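Local coordinates for protein 3-hydroxyadipyl-CoA dehydrogenase (Escherichia coli, PDB 3MOG) that catalyses the NAD-dependent oxidation of 3-hydroxyadipyl-CoA to 3-oxoadipyl-CoA in phenylacetate degradation, at residues Ala107-Ser121 and Ile132-Phe144. Residues are numbered along the deposited sequence; the frame is centred on the assembly and turned at random.
Sequences AEVCPPQTLLTTNTS and IKNPERVAGLHFF
Strands 115-118 and 138-143 are parallel neighbours in the sheet of the NAD-binding domain, paired L116 with V138, T117 with A139 and T118 with G140. Four backbone bonds hold the pair, the first to the residue just before 138-143: L116 N to R137 O, A139 N to L116 O, T118 N to A139 O and L141 N to T118 O. R137 packs against the turn that leads into 115-118. Its CG sits between the backbone N and the carbonyl carbon (chi1 43°), and a bend at chi2 lays the chain alongside L116. L116 CD1 lies over the centre of one guanidinium face, 3.7 Å from R137 CZ, and P112 O lies over the opposite face, toward the rim. R137 NH1 gives a nearly straight bond (169°) to T114 O, 3.0 Å away, in the guanidinium plane and on a carbonyl lone pair. R137 NH1 also bonds P111 O weakly. R137 NE bonds N134 O, which accepts R137 N from its other face. A methionine here would probably leave T114 O without this donor and take away the guanidinium link between the P111-T114 turn and N134 O. N134 OD1 touches P112 CB at 3.4 Å. The strands belong to a beta-alpha-beta unit of this Rossmann-type domain, with helix 125-128 in the connection from one to the other. Past 115-118, N119 CG is anti to the backbone N (chi1 179°), and OD1 takes the F143 N-H at 2.9 Å, nearly along the C=O axis. N119 and F143 both pack on M16 and I20 of helix 15-26. The H142 ring has S121 CA over one face and N119 O at its edge. H142 NE2 makes a weak bond to S121 OG at 2.8 Å, and H142 ND1 is hydrogen-bonded to E154.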
loop_
_atom_site.group_PDB
_atom_site.type_symbol
_atom_site.label_atom_id
_atom_site.label_comp_id
_atom_site.label_asym_id
_atom_site.label_seq_id
_atom_site.Cartn_x
_atom_site.Cartn_y
_atom_site.Cartn_z
ATOM N N ALA C 107 3.690 30.049 -24.612
ATOM C CA ALA C 107 3.885 31.187 -23.710
ATOM C C ALA C 107 4.540 32.391 -24.406
ATOM O O ALA C 107 4.163 33.535 -24.141
ATOM C CB ALA C 107 4.669 30.774 -22.473
ATOM N N GLU C 108 5.493 32.128 -25.305
ATOM C CA GLU C 108 6.136 33.198 -26.101
ATOM C C GLU C 108 5.349 33.643 -27.327
ATOM O O GLU C 108 5.263 34.840 -27.594
ATOM C CB GLU C 108 7.581 32.863 -26.498
ATOM C CG GLU C 108 8.018 31.433 -26.272
ATOM C CD GLU C 108 9.305 31.379 -25.472
ATOM O OE1 GLU C 108 9.398 32.116 -24.463
ATOM O OE2 GLU C 108 10.219 30.611 -25.844
ATOM N N VAL C 109 4.790 32.674 -28.055
ATOM C CA VAL C 109 3.949 32.915 -29.239
ATOM C C VAL C 109 2.730 33.809 -28.941
ATOM O O VAL C 109 2.511 34.799 -29.627
ATOM C CB VAL C 109 3.510 31.564 -29.898
ATOM C CG1 VAL C 109 2.351 31.755 -30.871
ATOM C CG2 VAL C 109 4.689 30.892 -30.597
ATOM N N CYS C 110 1.980 33.472 -27.893
ATOM C CA CYS C 110 0.711 34.138 -27.562
ATOM C C CYS C 110 0.885 35.277 -26.555
ATOM O O CYS C 110 1.848 35.270 -25.784
ATOM C CB CYS C 110 -0.268 33.114 -26.970
ATOM S SG CYS C 110 -0.388 31.585 -27.887
ATOM N N PRO C 111 -0.056 36.253 -26.546
ATOM C CA PRO C 111 -0.122 37.227 -25.443
ATOM C C PRO C 111 -0.322 36.562 -24.067
ATOM O O PRO C 111 -0.877 35.465 -23.989
ATOM C CB PRO C 111 -1.346 38.095 -25.799
ATOM C CG PRO C 111 -2.007 37.439 -26.971
ATOM C CD PRO C 111 -0.958 36.631 -27.651
ATOM N N PRO C 112 0.134 37.220 -22.988
ATOM C CA PRO C 112 -0.040 36.669 -21.638
ATOM C C PRO C 112 -1.487 36.692 -21.092
ATOM O O PRO C 112 -1.719 36.233 -19.971
ATOM C CB PRO C 112 0.876 37.556 -20.780
ATOM C CG PRO C 112 1.857 38.156 -21.757
ATOM C CD PRO C 112 1.043 38.380 -22.987
ATOM N N GLN C 113 -2.444 37.205 -21.864
ATOM C CA GLN C 113 -3.857 37.125 -21.468
ATOM C C GLN C 113 -4.628 36.025 -22.220
ATOM O O GLN C 113 -5.833 35.846 -22.019
ATOM C CB GLN C 113 -4.563 38.491 -21.589
ATOM C CG GLN C 113 -4.884 38.949 -23.020
ATOM C CD GLN C 113 -3.778 39.785 -23.655
ATOM O OE1 GLN C 113 -2.701 39.972 -23.079
ATOM N NE2 GLN C 113 -4.046 40.293 -24.855
ATOM N N THR C 114 -3.926 35.297 -23.084
ATOM C CA THR C 114 -4.517 34.188 -23.825
ATOM C C THR C 114 -4.624 32.971 -22.915
ATOM O O THR C 114 -3.647 32.579 -22.268
ATOM C CB THR C 114 -3.709 33.889 -25.119
ATOM O OG1 THR C 114 -4.156 34.770 -26.156
ATOM C CG2 THR C 114 -3.872 32.435 -25.597
ATOM N N LEU C 115 -5.823 32.397 -22.852
ATOM C CA LEU C 115 -6.079 31.205 -22.042
ATOM C C LEU C 115 -5.442 29.990 -22.706
ATOM O O LEU C 115 -5.589 29.775 -23.908
ATOM C CB LEU C 115 -7.585 31.007 -21.853
ATOM C CG LEU C 115 -8.432 32.270 -21.583
ATOM C CD1 LEU C 115 -9.912 31.932 -21.546
ATOM C CD2 LEU C 115 -8.027 33.000 -20.302
ATOM N N LEU C 116 -4.689 29.227 -21.925
ATOM C CA LEU C 116 -3.956 28.084 -22.442
ATOM C C LEU C 116 -4.469 26.828 -21.773
ATOM O O LEU C 116 -4.203 26.575 -20.607
ATOM C CB LEU C 116 -2.449 28.237 -22.200
ATOM C CG LEU C 116 -1.678 29.372 -22.872
ATOM C CD1 LEU C 116 -0.182 29.272 -22.528
ATOM C CD2 LEU C 116 -1.904 29.364 -24.371
ATOM N N THR C 117 -5.235 26.038 -22.500
ATOM C CA THR C 117 -5.865 24.915 -21.855
ATOM C C THR C 117 -5.471 23.600 -22.475
ATOM O O THR C 117 -4.985 23.549 -23.611
ATOM C CB THR C 117 -7.392 25.053 -21.840
ATOM O OG1 THR C 117 -7.893 24.980 -23.174
ATOM C CG2 THR C 117 -7.808 26.377 -21.224
ATOM N N THR C 118 -5.674 22.534 -21.713
ATOM C CA THR C 118 -5.435 21.194 -22.213
ATOM C C THR C 118 -6.644 20.297 -21.970
ATOM O O THR C 118 -7.357 20.448 -20.968
ATOM C CB THR C 118 -4.149 20.575 -21.605
ATOM O OG1 THR C 118 -4.034 19.207 -22.011
ATOM C CG2 THR C 118 -4.173 20.651 -20.119
ATOM N N ASN C 119 -6.869 19.383 -22.909
ATOM C CA ASN C 119 -7.949 18.404 -22.834
ATOM C C ASN C 119 -7.530 17.184 -22.025
ATOM O O ASN C 119 -8.297 16.247 -21.896
ATOM C CB ASN C 119 -8.385 17.978 -24.259
ATOM C CG ASN C 119 -9.502 16.917 -24.257
ATOM O OD1 ASN C 119 -10.494 17.034 -23.539
ATOM N ND2 ASN C 119 -9.322 15.870 -25.048
ATOM N N THR C 120 -6.316 17.185 -21.478
ATOM C CA THR C 120 -5.793 15.968 -20.839
ATOM C C THR C 120 -6.658 15.432 -19.700
ATOM O O THR C 120 -7.289 16.207 -18.977
ATOM C CB THR C 120 -4.340 16.112 -20.336
ATOM O OG1 THR C 120 -3.840 14.812 -20.013
ATOM C CG2 THR C 120 -4.241 17.001 -19.108
ATOM N N SER C 121 -6.687 14.108 -19.579
ATOM C CA SER C 121 -7.396 13.416 -18.507
ATOM C C SER C 121 -6.432 12.937 -17.434
ATOM O O SER C 121 -6.851 12.562 -16.345
ATOM C CB SER C 121 -8.106 12.182 -19.058
ATOM O OG SER C 121 -8.922 12.496 -20.162
ATOM N N ILE C 132 5.908 27.725 -17.093
ATOM C CA ILE C 132 5.451 28.632 -18.147
ATOM C C ILE C 132 5.100 30.027 -17.620
ATOM O O ILE C 132 4.786 30.189 -16.439
ATOM C CB ILE C 132 4.333 28.000 -19.063
ATOM C CG1 ILE C 132 2.921 28.290 -18.545
ATOM C CG2 ILE C 132 4.587 26.504 -19.295
ATOM C CD1 ILE C 132 2.221 29.423 -19.282
ATOM N N LYS C 133 5.134 31.000 -18.537
ATOM C CA LYS C 133 5.146 32.443 -18.255
ATOM C C LYS C 133 4.092 33.000 -17.315
ATOM O O LYS C 133 4.429 33.509 -16.252
ATOM C CB LYS C 133 5.182 33.251 -19.564
ATOM C CG LYS C 133 6.451 34.092 -19.819
ATOM C CD LYS C 133 7.745 33.532 -19.200
ATOM C CE LYS C 133 8.271 34.442 -18.078
ATOM N NZ LYS C 133 9.476 33.882 -17.397
ATOM N N ASN C 134 2.828 32.946 -17.710
ATOM C CA ASN C 134 1.764 33.435 -16.846
ATOM C C ASN C 134 0.927 32.256 -16.388
ATOM O O ASN C 134 -0.091 31.958 -16.993
ATOM C CB ASN C 134 0.892 34.445 -17.586
ATOM C CG ASN C 134 1.511 35.814 -17.637
ATOM O OD1 ASN C 134 2.551 36.003 -18.262
ATOM N ND2 ASN C 134 0.873 36.785 -16.987
ATOM N N PRO C 135 1.350 31.579 -15.306
ATOM C CA PRO C 135 0.788 30.253 -15.001
ATOM C C PRO C 135 -0.713 30.285 -14.688
ATOM O O PRO C 135 -1.392 29.263 -14.792
ATOM C CB PRO C 135 1.601 29.805 -13.786
ATOM C CG PRO C 135 2.020 31.079 -13.125
ATOM C CD PRO C 135 2.204 32.086 -14.214
ATOM N N GLU C 136 -1.206 31.476 -14.365
ATOM C CA GLU C 136 -2.585 31.736 -13.975
ATOM C C GLU C 136 -3.618 31.553 -15.082
ATOM O O GLU C 136 -4.812 31.405 -14.796
ATOM C CB GLU C 136 -2.680 33.166 -13.447
ATOM C CG GLU C 136 -1.530 34.053 -13.935
ATOM C CD GLU C 136 -1.982 35.426 -14.387
ATOM O OE1 GLU C 136 -2.881 36.017 -13.744
ATOM O OE2 GLU C 136 -1.425 35.915 -15.394
ATOM N N ARG C 137 -3.187 31.602 -16.336
ATOM C CA ARG C 137 -4.132 31.438 -17.440
ATOM C C ARG C 137 -4.046 30.043 -18.039
ATOM O O ARG C 137 -4.614 29.780 -19.092
ATOM C CB ARG C 137 -4.008 32.548 -18.510
ATOM C CG ARG C 137 -2.588 32.956 -18.910
ATOM C CD ARG C 137 -1.895 31.877 -19.711
ATOM N NE ARG C 137 -0.465 32.117 -19.861
ATOM C CZ ARG C 137 0.093 32.650 -20.944
ATOM N NH1 ARG C 137 -0.660 33.004 -21.982
ATOM N NH2 ARG C 137 1.408 32.819 -20.987
ATOM N N VAL C 138 -3.300 29.166 -17.371
ATOM C CA VAL C 138 -3.291 27.746 -17.697
ATOM C C VAL C 138 -4.386 27.049 -16.879
ATOM O O VAL C 138 -4.565 27.345 -15.700
ATOM C CB VAL C 138 -1.920 27.098 -17.428
ATOM C CG1 VAL C 138 -1.838 25.712 -18.042
ATOM C CG2 VAL C 138 -0.799 27.968 -17.970
ATOM N N ALA C 139 -5.123 26.148 -17.529
ATOM C CA ALA C 139 -6.248 25.444 -16.921
ATOM C C ALA C 139 -6.547 24.201 -17.737
ATOM O O ALA C 139 -6.035 24.043 -18.829
ATOM C CB ALA C 139 -7.486 26.346 -16.866
ATOM N N GLY C 140 -7.377 23.314 -17.202
ATOM C CA GLY C 140 -7.816 22.143 -17.952
ATOM C C GLY C 140 -9.193 22.405 -18.500
ATOM O O GLY C 140 -10.029 22.998 -17.827
ATOM N N LEU C 141 -9.420 21.989 -19.735
ATOM C CA LEU C 141 -10.741 22.053 -20.325
ATOM C C LEU C 141 -11.001 20.666 -20.889
ATOM O O LEU C 141 -10.628 20.352 -22.019
ATOM C CB LEU C 141 -10.805 23.160 -21.393
ATOM C CG LEU C 141 -12.151 23.824 -21.698
ATOM C CD1 LEU C 141 -12.702 24.513 -20.475
ATOM C CD2 LEU C 141 -12.028 24.821 -22.847
ATOM N N HIS C 142 -11.615 19.822 -20.067
ATOM C CA HIS C 142 -11.671 18.396 -20.339
ATOM C C HIS C 142 -13.005 17.949 -20.927
ATOM O O HIS C 142 -13.988 17.842 -20.204
ATOM C CB HIS C 142 -11.358 17.621 -19.052
ATOM C CG HIS C 142 -11.396 16.137 -19.211
ATOM N ND1 HIS C 142 -12.024 15.307 -18.304
ATOM C CD2 HIS C 142 -10.888 15.329 -20.174
ATOM C CE1 HIS C 142 -11.897 14.052 -18.702
ATOM N NE2 HIS C 142 -11.219 14.038 -19.837
ATOM N N PHE C 143 -13.016 17.678 -22.234
ATOM C CA PHE C 143 -14.208 17.238 -22.962
ATOM C C PHE C 143 -14.280 15.718 -22.972
ATOM O O PHE C 143 -13.309 15.042 -22.651
ATOM C CB PHE C 143 -14.140 17.716 -24.424
ATOM C CG PHE C 143 -14.222 19.212 -24.600
ATOM C CD1 PHE C 143 -13.108 20.019 -24.398
ATOM C CD2 PHE C 143 -15.408 19.804 -25.011
ATOM C CE1 PHE C 143 -13.170 21.385 -24.584
ATOM C CE2 PHE C 143 -15.491 21.180 -25.199
ATOM C CZ PHE C 143 -14.378 21.976 -24.976
ATOM N N PHE C 144 -15.416 15.177 -23.391
ATOM C CA PHE C 144 -15.590 13.725 -23.426
ATOM C C PHE C 144 -15.931 13.268 -24.849
ATOM O O PHE C 144 -16.613 13.984 -25.568
ATOM C CB PHE C 144 -16.667 13.301 -22.404
ATOM C CG PHE C 144 -16.227 13.453 -20.954
ATOM C CD1 PHE C 144 -16.186 14.709 -20.337
ATOM C CD2 PHE C 144 -15.833 12.340 -20.217
ATOM C CE1 PHE C 144 -15.754 14.858 -19.023
ATOM C CE2 PHE C 144 -15.399 12.484 -18.895
ATOM C CZ PHE C 144 -15.374 13.750 -18.297
#